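Local atomic coordinates of DNA repair protein RAD2 (Saccharomyces cerevisiae, PDB entry 4Q0W), a protein that cuts single-stranded DNA as a magnesium-dependent endonuclease, making an incision essential to excision repair of DNA damaged by UV light, bulky adducts or cross-links. Residues R25-A30 and A174-L179; F73-G78 and I163-A168; V195-G200 and D315-P320. One frame throughout, in Å; residues are numbered along the deposited sequence.

Interaction 1. Residues R25-A30 and A174-L179; sequences RMAVDA and AQCAEL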
ATOM      1  N   ARG A  25      37.439 -13.291 -10.216  1.00 22.83           N
ATOM      2  CA  ARG A  25      37.755 -12.994  -8.819  1.00 24.22           C
ATOM      3  C   ARG A  25      36.556 -12.212  -8.293  1.00 26.82           C
ATOM      4  O   ARG A  25      36.161 -11.206  -8.895  1.00 24.08           O
ATOM      5  CB  ARG A  25      39.020 -12.137  -8.704  1.00 24.41           C
ATOM      6  CG  ARG A  25      40.304 -12.803  -9.223  1.00 28.35           C
ATOM      7  CD  ARG A  25      41.403 -11.765  -9.426  1.00 26.88           C
ATOM      8  NE  ARG A  25      40.925 -10.705 -10.319  1.00 31.80           N
ATOM      9  CZ  ARG A  25      41.441  -9.480 -10.389  1.00 26.14           C
ATOM     10  NH1 ARG A  25      42.470  -9.136  -9.629  1.00 25.88           N
ATOM     11  NH2 ARG A  25      40.914  -8.595 -11.219  1.00 27.39           N
ATOM     12  N   MET A  26      35.964 -12.666  -7.190  1.00 19.62           N
ATOM     13  CA  MET A  26      34.738 -12.051  -6.685  1.00 21.20           C
ATOM     14  C   MET A  26      34.852 -11.722  -5.204  1.00 22.88           C
ATOM     15  O   MET A  26      35.131 -12.606  -4.386  1.00 21.03           O
ATOM     16  CB  MET A  26      33.544 -12.991  -6.894  1.00 17.09           C
ATOM     17  CG  MET A  26      33.142 -13.213  -8.333  1.00 23.53           C
ATOM     18  SD  MET A  26      32.251 -11.805  -9.027  1.00 31.98           S
ATOM     19  CE  MET A  26      31.096 -12.702 -10.072  1.00 30.93           C
ATOM     20  N   ALA A  27      34.652 -10.457  -4.844  1.00 18.64           N
ATOM     21  CA  ALA A  27      34.573 -10.114  -3.428  1.00 16.23           C
ATOM     22  C   ALA A  27      33.246 -10.645  -2.902  1.00 19.49           C
ATOM     23  O   ALA A  27      32.179 -10.312  -3.439  1.00 21.67           O
ATOM     24  CB  ALA A  27      34.652  -8.609  -3.229  1.00 21.30           C
ATOM     25  N   VAL A  28      33.289 -11.488  -1.876  1.00 17.05           N
ATOM     26  CA  VAL A  28      32.037 -11.994  -1.317  1.00 16.32           C
ATOM     27  C   VAL A  28      31.723 -11.245  -0.036  1.00 19.79           C
ATOM     28  O   VAL A  28      32.508 -11.278   0.921  1.00 17.24           O
ATOM     29  CB  VAL A  28      32.089 -13.516  -1.061  1.00 22.43           C
ATOM     30  CG1 VAL A  28      30.761 -14.015  -0.496  1.00 18.27           C
ATOM     31  CG2 VAL A  28      32.431 -14.245  -2.362  1.00 20.40           C
ATOM     32  N   ASP A  29      30.592 -10.546  -0.033  1.00 19.46           N
ATOM     33  CA  ASP A  29      30.152  -9.813   1.155  1.00 21.08           C
ATOM     34  C   ASP A  29      29.439 -10.805   2.063  1.00 18.70           C
ATOM     35  O   ASP A  29      28.271 -11.131   1.849  1.00 20.65           O
ATOM     36  CB  ASP A  29      29.241  -8.632   0.758  1.00 17.97           C
ATOM     37  CG  ASP A  29      28.498  -8.020   1.950  1.00 26.62           C
ATOM     38  OD1 ASP A  29      28.863  -8.299   3.115  1.00 23.02           O
ATOM     39  OD2 ASP A  29      27.537  -7.248   1.720  1.00 23.64           O
ATOM     40  N   ALA A  30      30.135 -11.287   3.086  1.00 19.20           N
ATOM     41  CA  ALA A  30      29.572 -12.347   3.909  1.00 19.08           C
ATOM     42  C   ALA A  30      29.161 -11.820   5.271  1.00 23.00           C
ATOM     43  O   ALA A  30      28.976 -12.596   6.205  1.00 22.11           O
ATOM     44  CB  ALA A  30      30.570 -13.483   4.053  1.00 22.53           C
ATOM     45  N   ALA A 174      31.533  -1.584   1.815  1.00 20.25           N
ATOM     46  CA  ALA A 174      32.454  -0.505   1.466  1.00 21.16           C
ATOM     47  C   ALA A 174      33.801  -1.087   1.065  1.00 17.03           C
ATOM     48  O   ALA A 174      34.393  -0.688   0.061  1.00 17.73           O
ATOM     49  CB  ALA A 174      32.611   0.483   2.623  1.00 18.50           C
ATOM     50  N   GLN A 175      34.289  -2.031   1.857  1.00 20.58           N
ATOM     51  CA  GLN A 175      35.569  -2.665   1.550  1.00 20.07           C
ATOM     52  C   GLN A 175      35.502  -3.424   0.224  1.00 16.94           C
ATOM     53  O   GLN A 175      36.460  -3.400  -0.556  1.00 22.50           O
ATOM     54  CB  GLN A 175      35.993  -3.602   2.676  1.00 21.32           C
ATOM     55  CG  GLN A 175      37.361  -4.260   2.441  1.00 18.88           C
ATOM     56  CD  GLN A 175      38.500  -3.272   2.605  1.00 21.41           C
ATOM     57  OE1 GLN A 175      38.636  -2.640   3.659  1.00 24.85           O
ATOM     58  NE2 GLN A 175      39.312  -3.119   1.564  1.00 20.33           N
ATOM     59  N   CYS A 176      34.371  -4.077  -0.053  1.00 19.45           N
ATOM     60  CA  CYS A 176      34.213  -4.768  -1.344  1.00 19.96           C
ATOM     61  C   CYS A 176      34.366  -3.792  -2.513  1.00 23.81           C
ATOM     62  O   CYS A 176      35.086  -4.068  -3.475  1.00 20.55           O
ATOM     63  CB  CYS A 176      32.862  -5.489  -1.441  1.00 16.80           C
ATOM     64  SG  CYS A 176      32.682  -6.943  -0.344  1.00 17.00           S
ATOM     65  N   ALA A 177      33.699  -2.644  -2.418  1.00 19.87           N
ATOM     66  CA  ALA A 177      33.781  -1.626  -3.475  1.00 21.12           C
ATOM     67  C   ALA A 177      35.230  -1.181  -3.691  1.00 19.39           C
ATOM     68  O   ALA A 177      35.667  -0.953  -4.828  1.00 25.84           O
ATOM     69  CB  ALA A 177      32.890  -0.422  -3.129  1.00 19.02           C
ATOM     70  N   GLU A 178      35.971  -1.066  -2.596  1.00 19.84           N
ATOM     71  CA  GLU A 178      37.373  -0.670  -2.663  1.00 25.02           C
ATOM     72  C   GLU A 178      38.213  -1.747  -3.361  1.00 29.17           C
ATOM     73  O   GLU A 178      39.069  -1.427  -4.192  1.00 26.69           O
ATOM     74  CB  GLU A 178      37.914  -0.371  -1.254  1.00 18.82           C
ATOM     75  CG  GLU A 178      39.408  -0.052  -1.185  1.00 22.07           C
ATOM     76  CD  GLU A 178      39.772   1.339  -1.714  1.00 36.85           C
ATOM     77  OE1 GLU A 178      38.870   2.102  -2.119  1.00 37.30           O
ATOM     78  OE2 GLU A 178      40.973   1.669  -1.727  1.00 39.39           O
ATOM     79  N   LEU A 179      37.958  -3.017  -3.040  1.00 20.20           N
ATOM     80  CA  LEU A 179      38.672  -4.110  -3.696  1.00 27.01           C
ATOM     81  C   LEU A 179      38.475  -4.057  -5.209  1.00 22.51           C
ATOM     82  O   LEU A 179      39.423  -4.255  -5.986  1.00 23.45           O
ATOM     83  CB  LEU A 179      38.206  -5.470  -3.166  1.00 20.02           C
ATOM     84  CG  LEU A 179      38.452  -5.790  -1.695  1.00 24.33           C
ATOM     85  CD1 LEU A 179      38.164  -7.272  -1.440  1.00 22.99           C
ATOM     86  CD2 LEU A 179      39.876  -5.419  -1.261  1.00 19.00           C
TER

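Interaction 2. Residues F73-G78 and I163-A168; sequences FVFDGG and IPYITA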
ATOM      1  N   PHE A  73      36.451 -13.548   0.717  1.00 20.23           N
ATOM      2  CA  PHE A  73      35.388 -13.272   1.664  1.00 17.91           C
ATOM      3  C   PHE A  73      35.692 -12.007   2.452  1.00 19.12           C
ATOM      4  O   PHE A  73      36.826 -11.782   2.896  1.00 18.94           O
ATOM      5  CB  PHE A  73      35.159 -14.482   2.591  1.00 14.50           C
ATOM      6  CG  PHE A  73      34.224 -15.506   2.008  1.00 15.75           C
ATOM      7  CD1 PHE A  73      34.528 -16.137   0.801  1.00 14.22           C
ATOM      8  CD2 PHE A  73      33.038 -15.829   2.650  1.00 16.90           C
ATOM      9  CE1 PHE A  73      33.662 -17.085   0.245  1.00 15.41           C
ATOM     10  CE2 PHE A  73      32.163 -16.779   2.107  1.00 15.63           C
ATOM     11  CZ  PHE A  73      32.475 -17.402   0.900  1.00 18.91           C
ATOM     12  N   VAL A  74      34.674 -11.173   2.621  1.00 18.21           N
ATOM     13  CA  VAL A  74      34.851  -9.936   3.377  1.00 21.68           C
ATOM     14  C   VAL A  74      33.880  -9.911   4.544  1.00 18.78           C
ATOM     15  O   VAL A  74      32.669 -10.115   4.356  1.00 18.03           O
ATOM     16  CB  VAL A  74      34.661  -8.683   2.491  1.00 21.39           C
ATOM     17  CG1 VAL A  74      34.892  -7.410   3.314  1.00 19.21           C
ATOM     18  CG2 VAL A  74      35.622  -8.726   1.317  1.00 16.83           C
ATOM     19  N   PHE A  75      34.419  -9.686   5.745  1.00 19.26           N
ATOM     20  CA  PHE A  75      33.612  -9.587   6.957  1.00 16.96           C
ATOM     21  C   PHE A  75      33.549  -8.144   7.473  1.00 22.72           C
ATOM     22  O   PHE A  75      34.450  -7.349   7.197  1.00 22.53           O
ATOM     23  CB  PHE A  75      34.174 -10.517   8.044  1.00 19.06           C
ATOM     24  CG  PHE A  75      34.083 -11.983   7.690  1.00 23.25           C
ATOM     25  CD1 PHE A  75      35.101 -12.606   6.977  1.00 21.43           C
ATOM     26  CD2 PHE A  75      32.965 -12.728   8.049  1.00 19.92           C
ATOM     27  CE1 PHE A  75      35.017 -13.956   6.645  1.00 18.64           C
ATOM     28  CE2 PHE A  75      32.870 -14.083   7.718  1.00 23.24           C
ATOM     29  CZ  PHE A  75      33.894 -14.693   7.015  1.00 21.97           C
ATOM     30  N   ASP A  76      32.484  -7.806   8.206  1.00 21.35           N
ATOM     31  CA  ASP A  76      32.384  -6.494   8.852  1.00 26.21           C
ATOM     32  C   ASP A  76      33.408  -6.358   9.972  1.00 22.69           C
ATOM     33  O   ASP A  76      33.667  -7.324  10.700  1.00 26.98           O
ATOM     34  CB  ASP A  76      31.007  -6.316   9.495  1.00 26.91           C
ATOM     35  CG  ASP A  76      29.970  -5.779   8.538  1.00 31.32           C
ATOM     36  OD1 ASP A  76      30.336  -5.257   7.461  1.00 36.19           O
ATOM     37  OD2 ASP A  76      28.774  -5.881   8.876  1.00 35.24           O
ATOM     38  N   GLY A  77      33.986  -5.168  10.112  1.00 24.00           N
ATOM     39  CA  GLY A  77      34.663  -4.795  11.344  1.00 26.90           C
ATOM     40  C   GLY A  77      33.661  -4.047  12.210  1.00 31.78           C
ATOM     41  O   GLY A  77      32.639  -4.607  12.623  1.00 37.57           O
ATOM     42  N   GLY A  78      33.909  -2.765  12.446  1.00 32.37           N
ATOM     43  CA  GLY A  78      33.018  -1.999  13.296  1.00 29.28           C
ATOM     44  C   GLY A  78      31.722  -1.535  12.640  1.00 32.32           C
ATOM     45  O   GLY A  78      31.499  -1.708  11.433  1.00 29.05           O
ATOM     46  N   ILE A 163      40.685 -20.399   0.779  1.00 22.91           N
ATOM     47  CA  ILE A 163      40.029 -19.167   0.321  1.00 22.85           C
ATOM     48  C   ILE A 163      40.421 -17.972   1.182  1.00 21.52           C
ATOM     49  O   ILE A 163      40.224 -17.974   2.395  1.00 21.99           O
ATOM     50  CB  ILE A 163      38.497 -19.324   0.289  1.00 23.15           C
ATOM     51  CG1 ILE A 163      38.093 -20.391  -0.735  1.00 15.41           C
ATOM     52  CG2 ILE A 163      37.797 -17.997  -0.039  1.00 18.59           C
ATOM     53  CD1 ILE A 163      36.665 -20.842  -0.576  1.00 20.95           C
ATOM     54  N   PRO A 164      40.973 -16.932   0.545  1.00 21.23           N
ATOM     55  CA  PRO A 164      41.372 -15.737   1.282  1.00 22.96           C
ATOM     56  C   PRO A 164      40.157 -14.988   1.829  1.00 23.29           C
ATOM     57  O   PRO A 164      39.087 -14.963   1.202  1.00 20.02           O
ATOM     58  CB  PRO A 164      42.092 -14.889   0.217  1.00 26.01           C
ATOM     59  CG  PRO A 164      41.532 -15.325  -1.079  1.00 20.79           C
ATOM     60  CD  PRO A 164      41.170 -16.791  -0.911  1.00 20.49           C
ATOM     61  N   TYR A 165      40.316 -14.415   3.014  1.00 19.71           N
ATOM     62  CA  TYR A 165      39.271 -13.595   3.613  1.00 21.03           C
ATOM     63  C   TYR A 165      39.948 -12.420   4.299  1.00 23.86           C
ATOM     64  O   TYR A 165      41.146 -12.483   4.613  1.00 20.69           O
ATOM     65  CB  TYR A 165      38.393 -14.397   4.592  1.00 18.69           C
ATOM     66  CG  TYR A 165      39.127 -14.885   5.829  1.00 28.04           C
ATOM     67  CD1 TYR A 165      39.215 -14.085   6.963  1.00 27.62           C
ATOM     68  CD2 TYR A 165      39.730 -16.141   5.861  1.00 23.10           C
ATOM     69  CE1 TYR A 165      39.891 -14.507   8.099  1.00 27.37           C
ATOM     70  CE2 TYR A 165      40.412 -16.580   7.004  1.00 22.87           C
ATOM     71  CZ  TYR A 165      40.490 -15.753   8.113  1.00 31.45           C
ATOM     72  OH  TYR A 165      41.154 -16.163   9.253  1.00 32.70           O
ATOM     73  N   ILE A 166      39.193 -11.340   4.490  1.00 22.23           N
ATOM     74  CA  ILE A 166      39.666 -10.180   5.236  1.00 20.65           C
ATOM     75  C   ILE A 166      38.535  -9.675   6.121  1.00 23.95           C
ATOM     76  O   ILE A 166      37.354  -9.977   5.892  1.00 23.12           O
ATOM     77  CB  ILE A 166      40.138  -9.017   4.317  1.00 22.99           C
ATOM     78  CG1 ILE A 166      39.016  -8.579   3.383  1.00 24.77           C
ATOM     79  CG2 ILE A 166      41.366  -9.417   3.493  1.00 29.55           C
ATOM     80  CD1 ILE A 166      39.439  -7.470   2.428  1.00 28.44           C
ATOM     81  N   THR A 167      38.891  -8.915   7.146  1.00 24.30           N
ATOM     82  CA  THR A 167      37.874  -8.228   7.923  1.00 27.19           C
ATOM     83  C   THR A 167      38.018  -6.756   7.594  1.00 25.41           C
ATOM     84  O   THR A 167      39.096  -6.187   7.758  1.00 23.14           O
ATOM     85  CB  THR A 167      38.049  -8.472   9.425  1.00 26.05           C
ATOM     86  OG1 THR A 167      38.019  -9.881   9.671  1.00 26.24           O
ATOM     87  CG2 THR A 167      36.920  -7.811  10.223  1.00 23.34           C
ATOM     88  N   ALA A 168      36.945  -6.159   7.076  1.00 22.82           N
ATOM     89  CA  ALA A 168      36.924  -4.728   6.793  1.00 30.89           C
ATOM     90  C   ALA A 168      37.095  -3.960   8.097  1.00 19.22           C
ATOM     91  O   ALA A 168      36.613  -4.408   9.130  1.00 23.29           O
ATOM     92  CB  ALA A 168      35.604  -4.340   6.141  1.00 22.49           C
TER

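Interaction 3. Residues V195-G200 and D315-P320; sequences VFLFGG and DAYMRP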
ATOM      1  N   VAL A 195      26.243  -0.996  -1.494  1.00 18.63           N
ATOM      2  CA  VAL A 195      27.490  -1.157  -2.250  1.00 13.76           C
ATOM      3  C   VAL A 195      27.628  -0.140  -3.402  1.00 12.33           C
ATOM      4  O   VAL A 195      28.737   0.312  -3.706  1.00 15.75           O
ATOM      5  CB  VAL A 195      27.652  -2.622  -2.777  1.00 16.75           C
ATOM      6  CG1 VAL A 195      26.549  -2.962  -3.784  1.00 14.36           C
ATOM      7  CG2 VAL A 195      29.012  -2.824  -3.391  1.00 14.22           C
ATOM      8  N   PHE A 196      26.512   0.234  -4.033  1.00 13.30           N
ATOM      9  CA  PHE A 196      26.563   1.234  -5.108  1.00 14.56           C
ATOM     10  C   PHE A 196      26.985   2.595  -4.543  1.00 18.65           C
ATOM     11  O   PHE A 196      27.811   3.290  -5.136  1.00 16.20           O
ATOM     12  CB  PHE A 196      25.201   1.387  -5.800  1.00 14.75           C
ATOM     13  CG  PHE A 196      24.790   0.182  -6.629  1.00 18.63           C
ATOM     14  CD1 PHE A 196      25.479  -0.152  -7.785  1.00 20.53           C
ATOM     15  CD2 PHE A 196      23.711  -0.598  -6.250  1.00 17.86           C
ATOM     16  CE1 PHE A 196      25.106  -1.258  -8.539  1.00 21.93           C
ATOM     17  CE2 PHE A 196      23.317  -1.699  -7.005  1.00 19.39           C
ATOM     18  CZ  PHE A 196      24.019  -2.032  -8.139  1.00 17.98           C
ATOM     19  N   LEU A 197      26.409   2.965  -3.397  1.00 19.24           N
ATOM     20  CA  LEU A 197      26.689   4.259  -2.766  1.00 18.88           C
ATOM     21  C   LEU A 197      28.138   4.354  -2.302  1.00 19.36           C
ATOM     22  O   LEU A 197      28.729   5.436  -2.326  1.00 22.94           O
ATOM     23  CB  LEU A 197      25.705   4.544  -1.617  1.00 16.57           C
ATOM     24  CG  LEU A 197      24.334   5.061  -2.080  1.00 15.10           C
ATOM     25  CD1 LEU A 197      23.570   4.013  -2.896  1.00 16.37           C
ATOM     26  CD2 LEU A 197      23.477   5.545  -0.911  1.00 15.17           C
ATOM     27  N   PHE A 198      28.724   3.215  -1.931  1.00 17.99           N
ATOM     28  CA  PHE A 198      30.149   3.159  -1.610  1.00 18.01           C
ATOM     29  C   PHE A 198      31.006   3.068  -2.873  1.00 22.17           C
ATOM     30  O   PHE A 198      32.206   2.806  -2.793  1.00 19.05           O
ATOM     31  CB  PHE A 198      30.467   1.959  -0.697  1.00 18.78           C
ATOM     32  CG  PHE A 198      29.892   2.075   0.692  1.00 16.72           C
ATOM     33  CD1 PHE A 198      30.215   3.155   1.505  1.00 20.17           C
ATOM     34  CD2 PHE A 198      29.047   1.094   1.195  1.00 15.35           C
ATOM     35  CE1 PHE A 198      29.688   3.255   2.804  1.00 18.61           C
ATOM     36  CE2 PHE A 198      28.521   1.181   2.490  1.00 17.43           C
ATOM     37  CZ  PHE A 198      28.840   2.266   3.292  1.00 17.20           C
ATOM     38  N   GLY A 199      30.396   3.257  -4.039  1.00 18.77           N
ATOM     39  CA  GLY A 199      31.158   3.247  -5.274  1.00 18.95           C
ATOM     40  C   GLY A 199      31.410   1.881  -5.903  1.00 24.93           C
ATOM     41  O   GLY A 199      32.269   1.753  -6.781  1.00 20.91           O
ATOM     42  N   GLY A 200      30.673   0.862  -5.465  1.00 20.78           N
ATOM     43  CA  GLY A 200      30.800  -0.459  -6.069  1.00 21.51           C
ATOM     44  C   GLY A 200      30.138  -0.412  -7.435  1.00 26.02           C
ATOM     45  O   GLY A 200      29.083   0.195  -7.574  1.00 24.97           O
ATOM     46  N   ASP A 315      29.812  12.238   3.240  1.00 20.24           N
ATOM     47  CA  ASP A 315      31.164  11.831   3.589  1.00 15.90           C
ATOM     48  C   ASP A 315      31.246  10.347   3.959  1.00 22.94           C
ATOM     49  O   ASP A 315      32.233   9.682   3.646  1.00 18.81           O
ATOM     50  CB  ASP A 315      31.705  12.680   4.729  1.00 16.53           C
ATOM     51  CG  ASP A 315      33.119  12.284   5.125  1.00 25.96           C
ATOM     52  OD1 ASP A 315      34.065  12.619   4.380  1.00 25.88           O
ATOM     53  OD2 ASP A 315      33.288  11.632   6.175  1.00 30.58           O
ATOM     54  N   ALA A 316      30.216   9.831   4.633  1.00 21.60           N
ATOM     55  CA  ALA A 316      30.236   8.439   5.098  1.00 21.23           C
ATOM     56  C   ALA A 316      30.206   7.470   3.917  1.00 22.54           C
ATOM     57  O   ALA A 316      30.818   6.394   3.957  1.00 20.75           O
ATOM     58  CB  ALA A 316      29.065   8.165   6.043  1.00 20.96           C
ATOM     59  N   TYR A 317      29.477   7.845   2.869  1.00 16.93           N
ATOM     60  CA  TYR A 317      29.448   7.040   1.654  1.00 20.04           C
ATOM     61  C   TYR A 317      30.661   7.268   0.756  1.00 23.82           C
ATOM     62  O   TYR A 317      31.168   6.326   0.140  1.00 20.72           O
ATOM     63  CB  TYR A 317      28.172   7.322   0.865  1.00 14.65           C
ATOM     64  CG  TYR A 317      26.931   6.659   1.428  1.00 19.99           C
ATOM     65  CD1 TYR A 317      26.855   5.269   1.568  1.00 18.93           C
ATOM     66  CD2 TYR A 317      25.824   7.414   1.795  1.00 21.03           C
ATOM     67  CE1 TYR A 317      25.704   4.657   2.078  1.00 16.52           C
ATOM     68  CE2 TYR A 317      24.669   6.814   2.298  1.00 19.31           C
ATOM     69  CZ  TYR A 317      24.617   5.438   2.434  1.00 19.56           C
ATOM     70  OH  TYR A 317      23.476   4.845   2.927  1.00 21.19           O
ATOM     71  N   MET A 318      31.116   8.519   0.663  1.00 20.57           N
ATOM     72  CA  MET A 318      32.247   8.861  -0.215  1.00 19.30           C
ATOM     73  C   MET A 318      33.613   8.515   0.372  1.00 23.94           C
ATOM     74  O   MET A 318      34.551   8.219  -0.369  1.00 23.15           O
ATOM     75  CB  MET A 318      32.225  10.348  -0.587  1.00 22.46           C
ATOM     76  CG  MET A 318      31.103  10.712  -1.526  1.00 17.49           C
ATOM     77  SD  MET A 318      31.186   9.750  -3.041  1.00 27.50           S
ATOM     78  CE  MET A 318      32.800  10.227  -3.671  1.00 25.53           C
ATOM     79  N   ARG A 319      33.725   8.547   1.697  1.00 19.18           N
ATOM     80  CA  ARG A 319      35.001   8.275   2.350  1.00 22.54           C
ATOM     81  C   ARG A 319      34.856   7.282   3.481  1.00 22.28           C
ATOM     82  O   ARG A 319      35.254   7.563   4.607  1.00 22.99           O
ATOM     83  CB  ARG A 319      35.624   9.572   2.892  1.00 27.97           C
ATOM     84  CG  ARG A 319      36.070  10.540   1.804  1.00 31.00           C
ATOM     85  CD  ARG A 319      36.528  11.878   2.380  1.00 38.46           C
ATOM     86  NE  ARG A 319      37.659  11.736   3.288  1.00 28.48           N
ATOM     87  CZ  ARG A 319      37.590  11.893   4.607  1.00 29.13           C
ATOM     88  NH1 ARG A 319      36.444  12.209   5.183  1.00 23.68           N
ATOM     89  NH2 ARG A 319      38.677  11.741   5.357  1.00 30.01           N
ATOM     90  N   PRO A 320      34.311   6.095   3.184  1.00 22.35           N
ATOM     91  CA  PRO A 320      34.220   5.120   4.272  1.00 25.13           C
ATOM     92  C   PRO A 320      35.615   4.688   4.733  1.00 21.99           C
ATOM     93  O   PRO A 320      36.609   4.849   4.023  1.00 21.17           O
ATOM     94  CB  PRO A 320      33.504   3.937   3.614  1.00 21.07           C
ATOM     95  CG  PRO A 320      33.949   4.008   2.167  1.00 24.36           C
ATOM     96  CD  PRO A 320      34.020   5.494   1.868  1.00 24.13           C
TER

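Interaction 1. Residues R25-A30 and A174-L179
Ala27 and Cys176 meet where strand 25-29 of the N-domain packs against helix 172-181 of the I-domain. The short axes run almost exactly antiparallel, at 173°, and come within 8.6 Å of each other, a spacing consistent with the small residues that meet there.

Apolar contacts carry the pairing. The methyl of Ala27 points at the helix and takes Cys176 SG at 3.9 Å from its CB, with Cys176 CB almost as near. Cys176 SG stands beside its own backbone N (chi1 -69°), a setting from which it also reaches Asp29 CB at 4.0 Å; the sulfur thus spans two strand residues on one side of the sheet. One helical turn on, Leu179 CD1 comes to 4.2 Å from Ala27 CB, from a direction roughly at right angles to that of the sulfur. Val74 and Ile188, on the two strands beside 25-29, also touch the cysteine.

No hydrogen bond joins the two segments. The polar end of Asp29 turns elsewhere: OD1 bonds to Ser31 OG and OD2 to Thr190 OG1, which hold the carboxylate in place. By similarity Asp29 is a magnesium ligand, and its side chain lies about 3 Å from that of Glu173, another such ligand.

The chemistry is therefore divided within one residue: Asp29 offers its CB to the buried sulfur, while its carboxylate probably serves the acidic metal site.

Interaction 2. Residues F73-G78 and I163-A168
Phe73, Val74 and Phe75 pair in parallel with Tyr165, Ile166 and Thr167, bringing strand 70-75 of the N-domain against strand 165-167, the outermost strand on this side of the chain's mixed sheet. The short axes lie 4.7 Å apart and cross at -16°.

Four backbone hydrogen bonds alternate across the pair. Phe73 N gives to Pro164 O at 3.0 Å, and Ile166 N to Phe73 O; Phe75 N gives to Ile166 O, and Ala168 N to Phe75 O at 2.8 Å. Phe73 and Phe75 thus use both their N-H and C=O groups, whereas Val74 turns its own to Val28 and Ala30. Two CA-H...O contacts, from Tyr165 CA to Phe73 O and from Val74 CA to Ile166 O, supplement them.

Apolar contacts line both faces. On the side of the aromatic residues, Phe73 CB meets Tyr165 CB at 3.8 Å, and Phe73 CD1 touches Ile163 CG2. The edge of the Phe75 ring takes Tyr165 CB at CE1 of Phe75, 4.0 Å away; chi1 of Tyr165 (66°) sets its CG between backbone N and carbonyl carbon, and the phenol leads away from the strand pair. Helices 52-66 and 148-160 cover this side. On the other, Val74 CG2 and Ile166 CG1 lie alongside at 4.0 Å, and Val74 also touches Ala172 of helix 172-181.

Beyond the strand, Asp76 OD1 accepts a hydrogen bond from Ala172 N. Backbone pairing thus fixes the sheet edge through Phe75, immediately before an aspartate that by similarity binds magnesium.

Interaction 3. Residues V195-G200 and D315-P320
Leu197 lies over one face of the Tyr317 ring, its side chain running alongside the tyrosine and pointing the same way. Its CD2 makes a CH-pi contact 3.7 Å from the ring centroid and 18° off the normal, while Leu197 CB sits 3.5 Å from Tyr317 CD1, so the leucine follows the ring from its root to the phenol end.

Phe198 meets the same tyrosine obliquely, with planes at 55° and centroids 5.3 Å apart. Tyr317 CD1 stands over one face of the phenylalanine, 3.7 Å from Phe198 CE1, and Ala316 O approaches the edge of that ring in its plane, 3.5 Å from Phe198 CE1. With chi1 of -68° Phe198 CG lies beside its backbone N, directing the ring to the end of helix 311-318, where the Pro320 side chain slides past in the opposite direction, its CG 3.9 Å from Phe198 CD1.

Tyr317 OH is hydrogen-bonded to Ser242 OG and weakly to Asp194 OD1. An alanine in place of Tyr317 would probably open a gap beside Leu197 and Phe198 and leave Ser242 without this hydroxyl partner.

Gly199, with positive phi, ends helix 194-197 in a Schellman motif. This cluster lies beside what is, by similarity, the two-magnesium site of an XPG/RAD2 nuclease: Asp194 is a ligand of the calcium ion seen here, and the side chain of Phe198 comes to about 5 Å from that ion, nearest atoms.

Interactions 1 and 2 share the central sheet, where strands 25-29 and 70-75 are neighbours: Val74 N lies 2.8 Å from Val28 O and Val74 O lies 3.1 Å from Ala30 N, both probable hydrogen bonds. Helix 172-181 follows strand 165-167 in the chain and brings Gln175 CB to 3.6 Å from Ala168 CB. Through Ala174 and Ala177 the same helix meets interaction 3, with Ala174 CB 3.7 Å from both Phe198 CG and Pro320 CB. Interactions 2 and 3 do not touch; their centres are about 17 Å apart. All three border the metal site: the side chains of Asp29 and Asp76 each lie about 7 Å from the calcium ion, and that of Phe198 about 5 Å.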